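Local atomic coordinates of redox-sensing transcriptional repressor Rex (Thermoanaerobacter ethanolicus, PDB entry 3WG9), a protein that probably represses transcription in response to the cellular NADH/NAD(+) redox state, binding DNA as a homodimer through winged-helix domains. Residues 65-68 and 69-72; 46-49 and 50-53. All blocks are in the same frame, centred on the assembly; numbering follows the deposited sequence.

Both contacts are local, between neighbouring residues of the N-terminal winged-helix domain, and their centres lie 14 Å apart. Contact 2 (46-49 with 50-53) is a run of helix 46-54 in the predicted helix-turn-helix motif; contact 1 (65-68 with 69-72) follows it in the chain and joins strand 66-67 of the small antiparallel sheet to helix 68-78. They meet by van der Waals packing: Tyr66 CE1 and Leu71 CD1 each come within 3.9 Å of Leu53 CD1, and Tyr66 OH lies 3.8 Å from Arg50 CG. In contact 1 the Val68 side chain is about 8 Å from that of Glu24, seen to bind zinc in this protein, though none is bound to this chain; contact 2 lies away from the zinc and NAD(H) sites.

Contact 1: residues 65-68 and 69-72; sequences GYNV and EELY
Asn67 caps the start of helix 68-78: its OD1 accepts from Glu70 N at 2.9 Å, with the donor in the plane of the side-chain carbonyl and an N-H...O angle of 151°. With CG anti to the backbone N (chi1 -179°), the amide is turned towards the first turn of the helix, where OD1 takes up an N-H that has no preceding helical carbonyl. Replacing Asn67 with an alanine would probably leave the Glu70 N-H without this acceptor and weaken the start of the helix. The main chain takes over from there, Leu71 N donating to Asn67 O at 3.0 Å and Tyr72 N to Val68 O at 2.8 Å.

Between side chains, Glu70 CG passes close to the cap, 3.2 Å from Asn67 OD1. The two side chains cross at about a right angle, and the carboxylate plane of Glu70 stands 68° from the amide plane of Asn67.

The apolar part lies between Tyr66 and Leu71. Leu71 CD2 sits over one face of the Tyr66 ring in a CH-pi contact, 4.2 Å from the ring centroid and nearest to CG at 3.7 Å. Leu38 of helix 35-42 and Leu53 of helix 46-54 also touch Tyr66, while Leu22 of helix 9-27 packs on both Val68 and Leu71. Tyr72 leads away from the turn, stacking on His19 and giving its OH a hydrogen-bond partner in Glu23.

The strand-to-helix junction thus divides its chemistry: a neutral, partly exposed amide caps one N-H of the helix start, and the buried tyrosine face and leucine methyl join the junction to the core of the winged-helix domain.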
loop_
_atom_site.group_PDB
_atom_site.type_symbol
_atom_site.label_atom_id
_atom_site.label_comp_id
_atom_site.label_asym_id
_atom_site.label_seq_id
_atom_site.Cartn_x
_atom_site.Cartn_y
_atom_site.Cartn_z
ATOM N N GLY B 65 -3.188 25.453 -15.644
ATOM C CA GLY B 65 -2.177 24.799 -14.815
ATOM C C GLY B 65 -2.167 25.399 -13.425
ATOM O O GLY B 65 -3.013 26.222 -13.070
ATOM N N TYR B 66 -1.160 25.018 -12.649
ATOM C CA TYR B 66 -1.205 25.194 -11.217
ATOM C C TYR B 66 0.124 25.710 -10.692
ATOM O O TYR B 66 1.190 25.278 -11.133
ATOM C CB TYR B 66 -1.473 23.815 -10.568
ATOM C CG TYR B 66 -2.792 23.182 -10.990
ATOM C CD1 TYR B 66 -3.981 23.563 -10.386
ATOM C CD2 TYR B 66 -2.840 22.240 -12.021
ATOM C CE1 TYR B 66 -5.169 22.984 -10.769
ATOM C CE2 TYR B 66 -4.035 21.633 -12.381
ATOM C CZ TYR B 66 -5.188 22.044 -11.767
ATOM O OH TYR B 66 -6.400 21.541 -12.182
ATOM N N ASN B 67 0.051 26.543 -9.676
ATOM C CA ASN B 67 1.207 26.813 -8.844
ATOM C C ASN B 67 1.439 25.597 -7.925
ATOM O O ASN B 67 0.529 25.147 -7.215
ATOM C CB ASN B 67 0.968 28.085 -8.001
ATOM C CG ASN B 67 2.147 28.426 -7.131
ATOM O OD1 ASN B 67 2.250 27.955 -6.008
ATOM N ND2 ASN B 67 3.065 29.262 -7.647
ATOM N N VAL B 68 2.644 25.052 -7.992
ATOM C CA VAL B 68 2.997 23.841 -7.273
ATOM C C VAL B 68 2.840 24.028 -5.780
ATOM O O VAL B 68 2.186 23.219 -5.118
ATOM C CB VAL B 68 4.433 23.425 -7.610
ATOM C CG1 VAL B 68 4.948 22.374 -6.629
ATOM C CG2 VAL B 68 4.521 22.943 -9.038
ATOM N N GLU B 69 3.436 25.088 -5.230
ATOM C CA GLU B 69 3.467 25.236 -3.784
ATOM C C GLU B 69 2.055 25.424 -3.246
ATOM O O GLU B 69 1.725 24.938 -2.162
ATOM C CB GLU B 69 4.359 26.409 -3.349
ATOM C CG GLU B 69 4.512 26.556 -1.823
ATOM C CD GLU B 69 5.427 27.737 -1.468
ATOM O OE1 GLU B 69 6.533 27.819 -2.059
ATOM O OE2 GLU B 69 5.023 28.627 -0.669
ATOM N N GLU B 70 1.219 26.161 -3.976
ATOM C CA GLU B 70 -0.128 26.454 -3.473
ATOM C C GLU B 70 -1.032 25.225 -3.591
ATOM O O GLU B 70 -1.893 25.001 -2.738
ATOM C CB GLU B 70 -0.761 27.622 -4.247
ATOM C CG GLU B 70 -0.015 28.925 -4.005
ATOM C CD GLU B 70 -0.754 30.167 -4.522
ATOM O OE1 GLU B 70 -1.385 30.084 -5.600
ATOM O OE2 GLU B 70 -0.688 31.223 -3.831
ATOM N N LEU B 71 -0.876 24.481 -4.679
ATOM C CA LEU B 71 -1.683 23.274 -4.856
ATOM C C LEU B 71 -1.244 22.289 -3.778
ATOM O O LEU B 71 -2.091 21.685 -3.073
ATOM C CB LEU B 71 -1.593 22.718 -6.273
ATOM C CG LEU B 71 -2.272 21.372 -6.584
ATOM C CD1 LEU B 71 -3.701 21.338 -6.050
ATOM C CD2 LEU B 71 -2.172 20.989 -8.033
ATOM N N TYR B 72 0.069 22.149 -3.641
ATOM C CA TYR B 72 0.596 21.267 -2.607
ATOM C C TYR B 72 0.038 21.610 -1.227
ATOM O O TYR B 72 -0.423 20.718 -0.487
ATOM C CB TYR B 72 2.129 21.283 -2.579
ATOM C CG TYR B 72 2.684 20.454 -1.463
ATOM C CD1 TYR B 72 2.730 19.055 -1.587
ATOM C CD2 TYR B 72 3.122 21.043 -0.267
ATOM C CE1 TYR B 72 3.231 18.266 -0.562
ATOM C CE2 TYR B 72 3.622 20.234 0.786
ATOM C CZ TYR B 72 3.686 18.857 0.597
ATOM O OH TYR B 72 4.161 18.009 1.576
#

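Contact 2: residues 46-49 and 50-53; sequences ASQI and RQDL
Gln48 reaches along helix 46-54, part of the predicted helix-turn-helix motif of this winged-helix domain, to meet Gln51 and Asp52 one turn on. Its chain bends at chi2 (59°), bringing NE2 back towards the helix. NE2 donates to Asp52 OD1 at 3.0 Å, from above the carboxylate plane, though Asp52 OD1 lies close to the amide plane of Gln48. A weak second bond, 3.4 Å long, runs from Gln48 NE2 to Gln51 OE1, the two amides standing 78° apart. The buried Asp52 carboxylate is also gripped from helix 9-27: its OD2 takes a salt bridge from Arg14 and a hydrogen bond with Tyr18, while Gln48 holds OD1.

Ile49 and Leu53 run alongside each other in the same direction, Ile49 CG2 meeting Leu53 CD1 at 3.9 Å. Leu38 of helix 35-42 touches Ile49, while Leu71 and Leu75 of helix 68-78 touch Leu53.

Arg50 runs back over the first turn, extended from CG to NE. Its guanidinium turns one face to Ala46 O, which lies against the outer part of that face rather than its middle, and Arg50 NH2 ends 3.9 Å from Ala46 CB.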
loop_
_atom_site.group_PDB
_atom_site.type_symbol
_atom_site.label_atom_id
_atom_site.label_comp_id
_atom_site.label_asym_id
_atom_site.label_seq_id
_atom_site.Cartn_x
_atom_site.Cartn_y
_atom_site.Cartn_z
ATOM N N ALA B 46 -7.171 15.533 -17.318
ATOM C CA ALA B 46 -7.176 16.880 -16.733
ATOM C C ALA B 46 -8.549 17.280 -16.182
ATOM O O ALA B 46 -8.640 17.963 -15.135
ATOM C CB ALA B 46 -6.620 17.916 -17.731
ATOM N N SER B 47 -9.623 16.859 -16.847
ATOM C CA SER B 47 -10.970 17.291 -16.384
ATOM C C SER B 47 -11.328 16.606 -15.052
ATOM O O SER B 47 -11.919 17.232 -14.173
ATOM C CB SER B 47 -12.019 17.069 -17.457
ATOM O OG SER B 47 -12.141 15.697 -17.807
ATOM N N GLN B 48 -10.993 15.320 -14.907
ATOM C CA GLN B 48 -11.265 14.626 -13.631
ATOM C C GLN B 48 -10.429 15.293 -12.536
ATOM O O GLN B 48 -10.871 15.426 -11.396
ATOM C CB GLN B 48 -10.931 13.128 -13.725
ATOM C CG GLN B 48 -11.375 12.309 -12.478
ATOM C CD GLN B 48 -12.851 12.414 -12.235
ATOM O OE1 GLN B 48 -13.618 11.962 -13.042
ATOM N NE2 GLN B 48 -13.263 13.045 -11.146
ATOM N N ILE B 49 -9.211 15.700 -12.854
ATOM C CA ILE B 49 -8.386 16.292 -11.796
ATOM C C ILE B 49 -9.018 17.619 -11.376
ATOM O O ILE B 49 -9.090 17.928 -10.183
ATOM C CB ILE B 49 -6.984 16.577 -12.271
ATOM C CG1 ILE B 49 -6.223 15.241 -12.441
ATOM C CG2 ILE B 49 -6.335 17.473 -11.265
ATOM C CD1 ILE B 49 -4.857 15.433 -13.134
ATOM N N ARG B 50 -9.504 18.394 -12.348
ATOM C CA ARG B 50 -10.172 19.666 -11.986
ATOM C C ARG B 50 -11.393 19.370 -11.098
ATOM O O ARG B 50 -11.627 20.019 -10.074
ATOM C CB ARG B 50 -10.657 20.390 -13.253
ATOM C CG ARG B 50 -9.552 20.895 -14.115
ATOM C CD ARG B 50 -10.170 21.807 -15.244
ATOM N NE ARG B 50 -9.074 22.087 -16.146
ATOM C CZ ARG B 50 -8.792 21.410 -17.244
ATOM N NH1 ARG B 50 -9.677 20.556 -17.737
ATOM N NH2 ARG B 50 -7.649 21.679 -17.872
ATOM N N GLN B 51 -12.161 18.366 -11.477
ATOM C CA GLN B 51 -13.322 17.994 -10.712
ATOM C C GLN B 51 -12.989 17.513 -9.272
ATOM O O GLN B 51 -13.706 17.854 -8.291
ATOM C CB GLN B 51 -14.019 16.863 -11.432
ATOM C CG GLN B 51 -15.444 16.589 -10.856
ATOM C CD GLN B 51 -16.281 15.657 -11.759
ATOM O OE1 GLN B 51 -16.284 14.441 -11.590
ATOM N NE2 GLN B 51 -16.957 16.235 -12.743
ATOM N N ASP B 52 -11.886 16.780 -9.157
ATOM C CA ASP B 52 -11.438 16.298 -7.831
ATOM C C ASP B 52 -11.139 17.473 -6.904
ATOM O O ASP B 52 -11.598 17.486 -5.776
ATOM C CB ASP B 52 -10.181 15.432 -7.924
ATOM C CG ASP B 52 -10.453 14.051 -8.542
ATOM O OD1 ASP B 52 -11.639 13.632 -8.657
ATOM O OD2 ASP B 52 -9.471 13.324 -8.839
ATOM N N LEU B 53 -10.353 18.441 -7.351
ATOM C CA LEU B 53 -10.032 19.611 -6.565
ATOM C C LEU B 53 -11.255 20.496 -6.282
ATOM O O LEU B 53 -11.387 21.066 -5.165
ATOM C CB LEU B 53 -8.926 20.439 -7.265
ATOM C CG LEU B 53 -7.637 19.639 -7.514
ATOM C CD1 LEU B 53 -6.575 20.223 -8.454
ATOM C CD2 LEU B 53 -7.047 19.204 -6.140
#